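PDB 3I44: aldehyde dehydrogenase from Bartonella henselae, which probably catalyses the NAD(P)-dependent oxidation of an aldehyde to the corresponding carboxylic acid. Local coordinates for residues A[342-355]-A[373-387]. The protein carries 1 engineered substitution. Residues are numbered along the deposited sequence; the frame is centred on the assembly and turned at random.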
# COMPACT_ATOMS: atom_id res chain seq x y z
N ILE A 342 -13.66 32.99 -12.73
CA ILE A 342 -13.56 32.05 -11.61
C ILE A 342 -14.63 32.39 -10.54
O ILE A 342 -15.15 33.53 -10.49
CB ILE A 342 -12.12 31.96 -11.01
CG1 ILE A 342 -11.73 33.23 -10.22
CG2 ILE A 342 -11.06 31.66 -12.14
CD1 ILE A 342 -10.33 33.15 -9.65
N GLY A 343 -15.01 31.39 -9.77
CA GLY A 343 -16.04 31.53 -8.73
C GLY A 343 -15.39 31.86 -7.40
O GLY A 343 -14.17 32.13 -7.33
N PRO A 344 -16.20 31.86 -6.32
CA PRO A 344 -15.60 31.99 -5.00
C PRO A 344 -14.82 30.73 -4.63
O PRO A 344 -14.96 29.67 -5.29
CB PRO A 344 -16.81 32.14 -4.10
CG PRO A 344 -17.86 31.41 -4.76
CD PRO A 344 -17.66 31.62 -6.22
N VAL A 345 -13.98 30.83 -3.60
CA VAL A 345 -13.51 29.63 -2.93
C VAL A 345 -14.65 29.08 -2.05
O VAL A 345 -15.68 29.74 -1.82
CB VAL A 345 -12.19 29.83 -2.16
CG1 VAL A 345 -11.10 30.33 -3.11
CG2 VAL A 345 -12.39 30.76 -0.94
N VAL A 346 -14.49 27.85 -1.58
CA VAL A 346 -15.65 27.05 -1.14
C VAL A 346 -16.23 27.50 0.20
O VAL A 346 -17.43 27.34 0.43
CB VAL A 346 -15.31 25.53 -1.04
CG1 VAL A 346 -14.26 25.26 0.03
CG2 VAL A 346 -16.59 24.70 -0.77
N SER A 347 -15.37 28.01 1.08
CA SER A 347 -15.76 28.31 2.47
C SER A 347 -15.05 29.49 3.10
O SER A 347 -13.98 29.98 2.63
CB SER A 347 -15.55 27.08 3.37
OG SER A 347 -14.18 26.90 3.72
N LYS A 348 -15.64 29.93 4.22
CA LYS A 348 -15.09 31.00 5.06
C LYS A 348 -13.75 30.60 5.59
O LYS A 348 -12.80 31.38 5.51
CB LYS A 348 -16.06 31.34 6.23
CG LYS A 348 -15.51 32.36 7.23
CD LYS A 348 -15.27 33.70 6.55
CE LYS A 348 -14.71 34.74 7.52
NZ LYS A 348 -13.98 35.81 6.75
N GLU A 349 -13.66 29.37 6.10
CA GLU A 349 -12.42 28.83 6.65
C GLU A 349 -11.32 28.73 5.59
O GLU A 349 -10.15 29.03 5.87
CB GLU A 349 -12.66 27.44 7.26
N GLN A 350 -11.69 28.28 4.39
CA GLN A 350 -10.76 28.31 3.26
C GLN A 350 -10.35 29.73 2.88
O GLN A 350 -9.16 30.03 2.75
CB GLN A 350 -11.34 27.57 2.05
CG GLN A 350 -11.29 26.06 2.22
CD GLN A 350 -9.88 25.53 2.33
OE1 GLN A 350 -9.44 25.10 3.41
NE2 GLN A 350 -9.16 25.59 1.22
N TYR A 351 -11.33 30.61 2.74
CA TYR A 351 -11.04 32.01 2.50
C TYR A 351 -10.08 32.59 3.55
O TYR A 351 -9.09 33.20 3.17
CB TYR A 351 -12.35 32.83 2.39
CG TYR A 351 -12.15 34.32 2.24
CD1 TYR A 351 -12.13 34.92 0.97
CD2 TYR A 351 -12.01 35.14 3.36
CE1 TYR A 351 -11.93 36.27 0.83
CE2 TYR A 351 -11.83 36.50 3.23
CZ TYR A 351 -11.80 37.06 1.96
OH TYR A 351 -11.60 38.41 1.82
N ASP A 352 -10.32 32.34 4.84
CA ASP A 352 -9.45 32.90 5.87
C ASP A 352 -8.02 32.33 5.75
O ASP A 352 -7.05 33.08 5.86
CB ASP A 352 -10.02 32.71 7.29
CG ASP A 352 -11.33 33.51 7.53
OD1 ASP A 352 -11.58 34.53 6.85
OD2 ASP A 352 -12.15 33.08 8.38
N LYS A 353 -7.88 31.03 5.48
CA LYS A 353 -6.55 30.41 5.31
C LYS A 353 -5.80 31.04 4.14
O LYS A 353 -4.60 31.27 4.21
CB LYS A 353 -6.66 28.87 5.10
CG LYS A 353 -6.82 28.05 6.40
CD LYS A 353 -7.50 26.66 6.17
CE LYS A 353 -6.68 25.72 5.24
NZ LYS A 353 -7.36 24.37 5.01
N ILE A 354 -6.52 31.31 3.05
CA ILE A 354 -5.90 31.87 1.85
C ILE A 354 -5.46 33.31 2.10
O ILE A 354 -4.33 33.72 1.74
CB ILE A 354 -6.84 31.79 0.61
CG1 ILE A 354 -7.12 30.32 0.24
CG2 ILE A 354 -6.19 32.56 -0.58
CD1 ILE A 354 -8.41 30.09 -0.65
N GLN A 355 -6.34 34.08 2.74
CA GLN A 355 -5.98 35.47 3.09
C GLN A 355 -4.72 35.50 3.94
O GLN A 355 -3.82 36.33 3.72
CB GLN A 355 -7.11 36.18 3.83
CG GLN A 355 -8.37 36.37 3.02
CD GLN A 355 -8.12 37.21 1.79
OE1 GLN A 355 -7.58 38.29 1.90
NE2 GLN A 355 -8.49 36.70 0.61
N THR A 373 -4.91 40.84 -0.67
CA THR A 373 -5.94 40.48 0.33
C THR A 373 -7.27 41.17 0.07
O THR A 373 -7.34 42.19 -0.61
CB THR A 373 -5.42 40.80 1.79
OG1 THR A 373 -5.21 42.22 1.96
CG2 THR A 373 -4.08 40.07 2.04
N GLY A 374 -8.34 40.61 0.62
CA GLY A 374 -9.66 41.22 0.54
C GLY A 374 -10.51 40.79 -0.65
O GLY A 374 -10.03 40.16 -1.59
N LEU A 375 -11.78 41.16 -0.59
CA LEU A 375 -12.72 40.86 -1.67
C LEU A 375 -12.36 41.69 -2.91
O LEU A 375 -11.90 42.80 -2.78
CB LEU A 375 -14.13 41.20 -1.21
CG LEU A 375 -14.81 40.20 -0.26
CD1 LEU A 375 -16.12 40.80 0.31
CD2 LEU A 375 -15.11 38.91 -0.97
N PRO A 376 -12.55 41.12 -4.11
CA PRO A 376 -12.36 41.94 -5.29
C PRO A 376 -13.36 43.11 -5.29
O PRO A 376 -14.46 42.99 -4.76
CB PRO A 376 -12.61 40.98 -6.46
CG PRO A 376 -12.67 39.63 -5.89
CD PRO A 376 -13.00 39.76 -4.45
N MET A 377 -12.96 44.23 -5.88
CA MET A 377 -13.78 45.45 -5.84
C MET A 377 -15.18 45.17 -6.37
O MET A 377 -15.34 44.50 -7.39
CB MET A 377 -13.14 46.55 -6.70
CG MET A 377 -13.62 47.98 -6.41
SD MET A 377 -12.65 48.85 -5.18
CE MET A 377 -13.62 48.55 -3.69
N GLY A 378 -16.18 45.65 -5.66
CA GLY A 378 -17.55 45.50 -6.08
C GLY A 378 -18.30 44.31 -5.49
O GLY A 378 -19.54 44.30 -5.52
N MET A 379 -17.59 43.32 -4.97
CA MET A 379 -18.23 42.14 -4.39
C MET A 379 -18.51 42.43 -2.92
O MET A 379 -17.60 42.81 -2.20
CB MET A 379 -17.31 40.91 -4.49
CG MET A 379 -16.63 40.67 -5.85
SD MET A 379 -17.61 39.62 -6.90
CE MET A 379 -18.60 40.87 -7.72
N GLU A 380 -19.75 42.25 -2.49
CA GLU A 380 -20.16 42.64 -1.13
C GLU A 380 -20.15 41.43 -0.19
O GLU A 380 -19.90 41.56 1.01
CB GLU A 380 -21.56 43.27 -1.18
N ARG A 381 -20.43 40.25 -0.77
CA ARG A 381 -20.49 39.00 -0.02
C ARG A 381 -20.02 37.84 -0.91
O ARG A 381 -19.89 37.99 -2.11
CB ARG A 381 -21.92 38.74 0.41
CG ARG A 381 -22.84 38.72 -0.75
CD ARG A 381 -24.26 38.53 -0.32
NE ARG A 381 -25.03 38.19 -1.51
CZ ARG A 381 -26.23 37.60 -1.50
NH1 ARG A 381 -26.82 37.30 -0.35
NH2 ARG A 381 -26.84 37.32 -2.65
N GLY A 382 -19.79 36.70 -0.28
CA GLY A 382 -19.22 35.52 -0.93
C GLY A 382 -17.73 35.44 -0.66
O GLY A 382 -17.08 36.45 -0.41
N TYR A 383 -17.19 34.23 -0.76
CA TYR A 383 -15.78 33.98 -0.44
C TYR A 383 -14.89 34.21 -1.68
O TYR A 383 -14.17 33.32 -2.12
CB TYR A 383 -15.64 32.55 0.11
CG TYR A 383 -16.68 32.23 1.19
CD1 TYR A 383 -16.86 33.08 2.30
CD2 TYR A 383 -17.51 31.12 1.09
CE1 TYR A 383 -17.86 32.82 3.27
CE2 TYR A 383 -18.49 30.86 2.03
CZ TYR A 383 -18.65 31.70 3.14
OH TYR A 383 -19.64 31.43 4.08
N TYR A 384 -14.93 35.42 -2.22
CA TYR A 384 -14.16 35.76 -3.43
C TYR A 384 -12.76 36.18 -3.10
O TYR A 384 -12.55 37.10 -2.28
CB TYR A 384 -14.86 36.87 -4.20
CG TYR A 384 -16.22 36.44 -4.70
CD1 TYR A 384 -16.34 35.60 -5.81
CD2 TYR A 384 -17.38 36.86 -4.08
CE1 TYR A 384 -17.57 35.20 -6.27
CE2 TYR A 384 -18.63 36.45 -4.54
CZ TYR A 384 -18.71 35.62 -5.64
OH TYR A 384 -19.94 35.23 -6.10
N VAL A 385 -11.80 35.50 -3.72
CA VAL A 385 -10.40 35.76 -3.55
C VAL A 385 -9.93 36.41 -4.85
O VAL A 385 -10.35 36.02 -5.94
CB VAL A 385 -9.62 34.45 -3.24
CG1 VAL A 385 -8.12 34.72 -3.13
CG2 VAL A 385 -10.13 33.78 -1.96
N ARG A 386 -9.06 37.39 -4.72
CA ARG A 386 -8.52 38.09 -5.88
C ARG A 386 -7.44 37.25 -6.54
O ARG A 386 -6.51 36.81 -5.86
CB ARG A 386 -7.89 39.43 -5.45
CG ARG A 386 -8.86 40.42 -4.84
CD ARG A 386 -8.17 41.50 -4.01
NE ARG A 386 -7.35 42.40 -4.83
CZ ARG A 386 -6.43 43.22 -4.34
NH1 ARG A 386 -6.17 43.26 -3.04
NH2 ARG A 386 -5.75 44.03 -5.15
N PRO A 387 -7.50 37.08 -7.88
CA PRO A 387 -6.36 36.46 -8.54
C PRO A 387 -5.07 37.19 -8.21
O PRO A 387 -4.94 38.39 -8.46
CB PRO A 387 -6.70 36.60 -10.02
CG PRO A 387 -8.16 36.66 -10.07
CD PRO A 387 -8.61 37.34 -8.80
O HOH W 1 -12.27 33.71 -5.99
O HOH W 2 -18.42 28.80 4.89
O HOH W 3 -8.13 38.29 -1.87
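Tyr383 lays one face of its ring on the first turn of helix 348-363. The backbone N of Lys348 sits over the ring centre, 3.5 Å above its plane, and Ser347 C lies nearer the rim. Val345 O meets the ring edge in plane. The backbone of Tyr383 is held as well: Val345 N donates to Tyr383 O at 2.9 Å, from a position tilted 31° out of the carbonyl plane. Tyr383 is the centre of an inverse gamma turn, and beyond it the chain sends Tyr384 to Pro344. Pro344 CB makes a CH-pi contact over one face of the Tyr384 ring, 4.1 Å from the centroid. Met379 SD covers the opposite face. Val385 CG2 fits between Val345 CG1 and Tyr351 CD1, while its other methyl, CG1, reaches Ile354 CG2 at 3.9 Å.

With chi1 at 176°, CG of Tyr351 lies opposite the backbone N, and the ring reaches Val385 CG2 with CD1 and Gly374 with OH. Tyr384 O lies at the ring edge, 3.3 Å from Tyr351 CE1; this buried carbonyl oxygen has no hydrogen-bond partner in the model. One turn later the Gln355 chain bends at chi2 (-61°), and OE1 accepts from Gly374 N at 2.8 Å.

Segment 373-387 forms most of the long connection between antiparallel strands 367-370 and 388-391, at one border of the seven-stranded sheet of this aldehyde dehydrogenase fold. Helix 348-363 leads into the first of these strands.

Waters also bridge the segments. One accepts from Val385 N and donates to Gly343 O; another joins Gln355 NE2, Gly374 O and Arg386 N; a third accepts from Lys348 N and bonds weakly to Tyr383 OH. Ser347 OG caps the helix by accepting from Gln350 N. Farther out, Glu51 accepts from Gly382 N, and Glu52 forms a salt bridge with Arg381.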